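Local coordinates for Blr6230 protein (Bradyrhizobium diazoefficiens USDA 110, PDB 5NGG) that probably hydrolyses beta-lactam antibiotics with zinc, as a subclass B3 metallo-beta-lactamase, at residues 41-46 / 237-242; 47-52 / 241-246. One frame throughout, in Å; residues are numbered along the deposited sequence. Where two conformers were deposited one is given.

Interaction 1 of 2, residues 41-46 / 237-242; sequences FQLIDN and VLLGPH. With ZN (zinc ion), chain C.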
loop_
_atom_site.group_PDB
_atom_site.type_symbol
_atom_site.label_atom_id
_atom_site.label_comp_id
_atom_site.label_asym_id
_atom_site.label_seq_id
_atom_site.Cartn_x
_atom_site.Cartn_y
_atom_site.Cartn_z
ATOM N N PHE A 41 3.188 16.366 2.922
ATOM C CA PHE A 41 4.513 16.893 2.599
ATOM C C PHE A 41 5.070 16.254 1.346
ATOM O O PHE A 41 4.701 15.152 0.932
ATOM C CB PHE A 41 5.503 16.701 3.761
ATOM C CG PHE A 41 5.836 15.257 4.086
ATOM C CD1 PHE A 41 4.989 14.475 4.879
ATOM C CD2 PHE A 41 6.996 14.678 3.581
ATOM C CE1 PHE A 41 5.304 13.156 5.172
ATOM C CE2 PHE A 41 7.314 13.355 3.886
ATOM C CZ PHE A 41 6.457 12.588 4.674
ATOM N N GLN A 42 5.992 16.966 0.716
ATOM C CA GLN A 42 6.806 16.449 -0.397
ATOM C C GLN A 42 7.853 15.501 0.188
ATOM O O GLN A 42 8.709 15.927 0.973
ATOM C CB GLN A 42 7.480 17.613 -1.148
ATOM C CG GLN A 42 8.253 17.143 -2.375
ATOM C CD GLN A 42 8.990 18.267 -3.069
ATOM O OE1 GLN A 42 9.126 19.366 -2.530
ATOM N NE2 GLN A 42 9.487 17.994 -4.255
ATOM N N LEU A 43 7.791 14.228 -0.179
ATOM C CA LEU A 43 8.631 13.190 0.390
ATOM C C LEU A 43 9.962 13.077 -0.375
ATOM O O LEU A 43 11.041 13.179 0.228
ATOM C CB LEU A 43 7.807 11.894 0.461
ATOM C CG LEU A 43 8.425 10.740 1.213
ATOM C CD1 LEU A 43 7.323 9.782 1.715
ATOM C CD2 LEU A 43 9.426 9.966 0.349
ATOM N N ILE A 44 9.903 12.836 -1.685
ATOM C CA ILE A 44 11.102 12.869 -2.542
ATOM C C ILE A 44 10.641 13.178 -3.960
ATOM O O ILE A 44 9.691 12.599 -4.450
ATOM C CB ILE A 44 11.923 11.558 -2.480
ATOM C CG1 ILE A 44 13.257 11.737 -3.221
ATOM C CG2 ILE A 44 11.129 10.337 -2.984
ATOM C CD1 ILE A 44 14.275 10.644 -2.913
ATOM N N ASP A 45 11.288 14.155 -4.580
ATOM C CA ASP A 45 11.034 14.531 -5.974
ATOM C C ASP A 45 9.511 14.724 -6.159
ATOM O O ASP A 45 8.929 15.589 -5.490
ATOM C CB ASP A 45 11.680 13.513 -6.913
ATOM C CG ASP A 45 11.795 13.989 -8.352
ATOM O OD1 ASP A 45 11.445 15.156 -8.674
ATOM O OD2 ASP A 45 12.255 13.159 -9.182
ATOM N N ASN A 46 8.877 13.961 -7.051
ATOM C CA ASN A 46 7.468 14.138 -7.380
ATOM C C ASN A 46 6.513 13.246 -6.587
ATOM O O ASN A 46 5.366 13.104 -6.974
ATOM C CB ASN A 46 7.246 13.994 -8.888
ATOM C CG ASN A 46 7.635 12.654 -9.464
ATOM O OD1 ASN A 46 8.567 11.993 -8.989
ATOM N ND2 ASN A 46 6.973 12.289 -10.556
ATOM N N VAL A 237 14.690 3.600 -1.906
ATOM C CA VAL A 237 13.686 4.254 -1.067
ATOM C C VAL A 237 12.535 3.280 -0.858
ATOM O O VAL A 237 11.774 3.019 -1.790
ATOM C CB VAL A 237 13.160 5.541 -1.738
ATOM C CG1 VAL A 237 12.035 6.180 -0.918
ATOM C CG2 VAL A 237 14.290 6.548 -1.945
ATOM N N LEU A 238 12.394 2.790 0.371
ATOM C CA LEU A 238 11.280 1.925 0.743
ATOM C C LEU A 238 10.104 2.786 1.196
ATOM O O LEU A 238 10.220 3.573 2.137
ATOM C CB LEU A 238 11.661 1.011 1.890
ATOM C CG LEU A 238 10.531 0.098 2.386
ATOM C CD1 LEU A 238 10.053 -0.841 1.282
ATOM C CD2 LEU A 238 10.989 -0.665 3.623
ATOM N N LEU A 239 8.953 2.588 0.550
ATOM C CA LEU A 239 7.674 3.153 0.976
ATOM C C LEU A 239 6.711 1.989 1.161
ATOM O O LEU A 239 6.984 0.847 0.827
ATOM C CB LEU A 239 7.158 4.174 -0.038
ATOM C CG LEU A 239 8.087 5.355 -0.333
ATOM C CD1 LEU A 239 7.514 6.266 -1.399
ATOM C CD2 LEU A 239 8.343 6.148 0.920
ATOM N N GLY A 240 5.532 2.274 1.694
ATOM C CA GLY A 240 4.551 1.245 1.932
ATOM C C GLY A 240 3.212 1.829 2.310
ATOM O O GLY A 240 3.067 3.044 2.436
ATOM N N PRO A 241 2.202 0.966 2.519
ATOM C CA PRO A 241 0.834 1.470 2.696
ATOM C C PRO A 241 0.482 1.850 4.134
ATOM O O PRO A 241 -0.605 2.375 4.364
ATOM C CB PRO A 241 -0.029 0.346 2.150
ATOM C CG PRO A 241 0.771 -0.868 2.324
ATOM C CD PRO A 241 2.227 -0.492 2.324
ATOM N N HIS A 242 1.413 1.629 5.071
ATOM C CA HIS A 242 1.330 2.140 6.432
ATOM C C HIS A 242 2.679 2.771 6.730
ATOM O O HIS A 242 3.716 2.213 6.348
ATOM C CB HIS A 242 1.015 1.010 7.430
ATOM C CG HIS A 242 -0.341 0.412 7.245
ATOM N ND1 HIS A 242 -1.504 0.995 7.711
ATOM C CD2 HIS A 242 -0.726 -0.729 6.640
ATOM C CE1 HIS A 242 -2.537 0.224 7.393
ATOM N NE2 HIS A 242 -2.093 -0.829 6.742
HETATM ZN ZN ZN C . -3.356 -2.119 5.647
HETATM O O HOH W 1 -4.478 -3.833 5.446
#
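Leu43 and Ile44 of the edge strand 41-44 reach across the core to Leu239 and Val237 of strand 237-239, a purely apolar contact without hydrogen bonds. Ahead of them, Gln42, with an extended side chain, takes no part in the interface; its NE2 donates to Asp45 O at 2.8 Å, an almost straight bond (172°) lying in the amide plane that ties the strand to the turn that follows. At Leu43 the branch runs anti to the backbone N (chi1 -171°), which carries both methyls to one methyl of Leu239: CD1 lies 3.9 Å and CD2 4.0 Å from Leu239 CD2, the side chains, coming from opposite sheets, overlapping alongside one another at their ends. Ile44 adds a looser touch, its CD1 4.2 Å from Val237 CG2. Two consecutive residues can point the same way because Leu43 and Ile44 form a classic beta bulge opposite Ile47. Beyond Leu239 the chain continues to His242, whose NE2 binds zinc at 2.1 Å beside Asp105 and His106. The contact thus joins the facing sheets of the metallo-beta-lactamase sandwich: strand 182-190 packs on Ile44 through Val188, strand 193-199 lies beside strand 237-239, and helix 268-291 packs on Leu238.

Interaction 2 of 2, residues 47-52 / 241-246; sequences IYYVGT and PHPEVY. With ZN (zinc ion), chain C.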
loop_
_atom_site.group_PDB
_atom_site.type_symbol
_atom_site.label_atom_id
_atom_site.label_comp_id
_atom_site.label_asym_id
_atom_site.label_seq_id
_atom_site.Cartn_x
_atom_site.Cartn_y
_atom_site.Cartn_z
ATOM N N ILE A 47 6.975 12.694 -5.465
ATOM C CA ILE A 47 6.180 11.855 -4.562
ATOM C C ILE A 47 5.834 12.669 -3.312
ATOM O O ILE A 47 6.740 13.149 -2.612
ATOM C CB ILE A 47 6.900 10.558 -4.159
ATOM C CG1 ILE A 47 7.265 9.710 -5.375
ATOM C CG2 ILE A 47 6.031 9.772 -3.178
ATOM C CD1 ILE A 47 8.147 8.530 -5.070
ATOM N N TYR A 48 4.532 12.760 -3.033
ATOM C CA TYR A 48 4.007 13.565 -1.929
ATOM C C TYR A 48 3.175 12.657 -1.012
ATOM O O TYR A 48 2.361 11.859 -1.494
ATOM C CB TYR A 48 3.107 14.707 -2.434
ATOM C CG TYR A 48 3.824 15.697 -3.328
ATOM C CD1 TYR A 48 4.140 15.381 -4.647
ATOM C CD2 TYR A 48 4.234 16.942 -2.839
ATOM C CE1 TYR A 48 4.838 16.267 -5.455
ATOM C CE2 TYR A 48 4.920 17.839 -3.649
ATOM C CZ TYR A 48 5.215 17.500 -4.948
ATOM O OH TYR A 48 5.916 18.382 -5.753
ATOM N N TYR A 49 3.366 12.798 0.299
ATOM C CA TYR A 49 2.583 12.051 1.296
ATOM C C TYR A 49 1.322 12.832 1.619
ATOM O O TYR A 49 1.412 14.006 1.974
ATOM C CB TYR A 49 3.425 11.860 2.571
ATOM C CG TYR A 49 2.787 10.943 3.584
ATOM C CD1 TYR A 49 1.829 11.410 4.490
ATOM C CD2 TYR A 49 3.128 9.608 3.645
ATOM C CE1 TYR A 49 1.216 10.568 5.417
ATOM C CE2 TYR A 49 2.522 8.758 4.584
ATOM C CZ TYR A 49 1.563 9.225 5.456
ATOM O OH TYR A 49 1.014 8.320 6.331
ATOM N N VAL A 50 0.148 12.195 1.496
ATOM C CA VAL A 50 -1.163 12.807 1.777
ATOM C C VAL A 50 -2.035 11.905 2.661
ATOM O O VAL A 50 -3.260 12.078 2.728
ATOM C CB VAL A 50 -1.919 13.218 0.487
ATOM C CG1 VAL A 50 -1.156 14.291 -0.271
ATOM C CG2 VAL A 50 -2.168 12.017 -0.411
ATOM N N GLY A 51 -1.413 10.940 3.348
ATOM C CA GLY A 51 -2.161 9.987 4.178
ATOM C C GLY A 51 -2.447 10.502 5.582
ATOM O O GLY A 51 -2.410 11.705 5.883
ATOM N N THR A 52 -2.773 9.554 6.449
ATOM C CA THR A 52 -3.103 9.817 7.839
ATOM C C THR A 52 -1.884 9.461 8.689
ATOM O O THR A 52 -0.828 9.077 8.182
ATOM C CB THR A 52 -4.346 9.014 8.272
ATOM O OG1 THR A 52 -3.979 7.645 8.337
ATOM C CG2 THR A 52 -5.515 9.204 7.304
ATOM N N PRO A 241 2.202 0.966 2.519
ATOM C CA PRO A 241 0.834 1.470 2.696
ATOM C C PRO A 241 0.482 1.850 4.134
ATOM O O PRO A 241 -0.605 2.375 4.364
ATOM C CB PRO A 241 -0.029 0.346 2.150
ATOM C CG PRO A 241 0.771 -0.868 2.324
ATOM C CD PRO A 241 2.227 -0.492 2.324
ATOM N N HIS A 242 1.413 1.629 5.071
ATOM C CA HIS A 242 1.330 2.140 6.432
ATOM C C HIS A 242 2.679 2.771 6.730
ATOM O O HIS A 242 3.716 2.213 6.348
ATOM C CB HIS A 242 1.015 1.010 7.430
ATOM C CG HIS A 242 -0.341 0.412 7.245
ATOM N ND1 HIS A 242 -1.504 0.995 7.711
ATOM C CD2 HIS A 242 -0.726 -0.729 6.640
ATOM C CE1 HIS A 242 -2.537 0.224 7.393
ATOM N NE2 HIS A 242 -2.093 -0.829 6.742
ATOM N N PRO A 243 2.694 3.910 7.446
ATOM C CA PRO A 243 3.974 4.596 7.680
ATOM C C PRO A 243 4.983 3.791 8.497
ATOM O O PRO A 243 6.181 4.001 8.366
ATOM C CB PRO A 243 3.550 5.929 8.319
ATOM C CG PRO A 243 2.137 5.761 8.727
ATOM C CD PRO A 243 1.533 4.683 7.918
ATOM N N GLU A 244 4.469 2.873 9.312
ATOM C CA GLU A 244 5.275 1.960 10.111
ATOM C C GLU A 244 6.205 1.080 9.280
ATOM O O GLU A 244 7.281 0.698 9.770
ATOM C CB GLU A 244 4.351 1.112 10.986
ATOM C CG GLU A 244 3.637 1.937 12.046
ATOM C CD GLU A 244 2.257 2.459 11.642
ATOM O OE1 GLU A 244 1.902 2.585 10.440
ATOM O OE2 GLU A 244 1.491 2.768 12.579
ATOM N N VAL A 245 5.839 0.817 8.020
ATOM C CA VAL A 245 6.664 -0.002 7.104
ATOM C C VAL A 245 8.078 0.580 6.973
ATOM O O VAL A 245 9.042 -0.159 6.808
ATOM C CB VAL A 245 5.999 -0.119 5.704
ATOM C CG1 VAL A 245 6.941 -0.631 4.616
ATOM C CG2 VAL A 245 4.737 -0.972 5.758
ATOM N N TYR A 246 8.192 1.910 7.014
ATOM C CA TYR A 246 9.435 2.589 6.702
ATOM C C TYR A 246 9.777 3.694 7.691
ATOM O O TYR A 246 10.619 4.523 7.395
ATOM C CB TYR A 246 9.437 3.076 5.244
ATOM C CG TYR A 246 8.349 4.050 4.889
ATOM C CD1 TYR A 246 7.049 3.614 4.634
ATOM C CD2 TYR A 246 8.600 5.417 4.799
ATOM C CE1 TYR A 246 6.044 4.504 4.303
ATOM C CE2 TYR A 246 7.594 6.310 4.434
ATOM C CZ TYR A 246 6.306 5.862 4.206
ATOM O OH TYR A 246 5.324 6.763 3.848
HETATM ZN ZN ZN C . -3.356 -2.119 5.647
HETATM O O HOH W 1 -4.478 -3.833 5.446
#
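Tyr49, on strand 47-49, faces the loop 241-246 without backbone pairing to it, the closest CA atoms being those of Thr52 and Pro243 at 8.8 Å; in that loop Val245 N and Tyr246 N bond back to the carbonyls of His242 and Pro243. Tyr49 carries the contact. Its ring leaves the strand with CG anti to the backbone N (chi1 -172°), a direction that takes the phenol toward the loop and sets its hydroxyl against the Pro243 ring, the two side chains crossing at about a right angle. Tyr49 OH comes closest to Pro243 CG, at 3.7 Å, with CB and CD both at 4.0 Å. The same hydroxyl donates to Thr52 O at 2.7 Å, meeting that carbonyl nearly end-on (161°); the acceptor lies in the plane of the Tyr49 ring, at its edge. Farther back on the ring, Tyr246 OH approaches another part of the edge near the plane, 3.5 Å from Tyr49 CE2, while Tyr246 OH is hydrogen-bonded to Tyr58 OH. Pro243 O lies 3.8 Å above one face of the Tyr246 ring, offset toward the rim. Met248 of helix 248-253 touches both Tyr49 and Pro243. Pro243, which rests on the Tyr49 hydroxyl, directly follows the zinc ligand His242, whose ND1 bonds Gly54 O. Tyr49 OH spends its proton on Thr52 O and meets carbons of Pro243 across the contact, and Tyr246 OH makes no hydrogen bond to Tyr49; packing therefore links the segments, their buried hydroxyls satisfied elsewhere, and the Thr52 bond probably limits rotation of the Tyr49 ring.

Overall arrangement
From the N terminus, the hairpin of strands 41-44 and 47-49 supplies the first partner of both contacts. The chain then runs through the rest of the seven-strand sheet and most of the five-strand sheet before returning at 237-246. Interaction 1 closes a loop of 190 residues and interaction 2 one of 188. Because both first and second segments follow in the same order, the closures cross, and they share Pro241 and His242. Their centres lie 6 Å apart, bridged by Phe41 O and Tyr49 N at 2.8 Å, a probable hydrogen bond. Together they tie one edge of the first sheet to the last strand of the second and to the zinc-bearing loop beyond it.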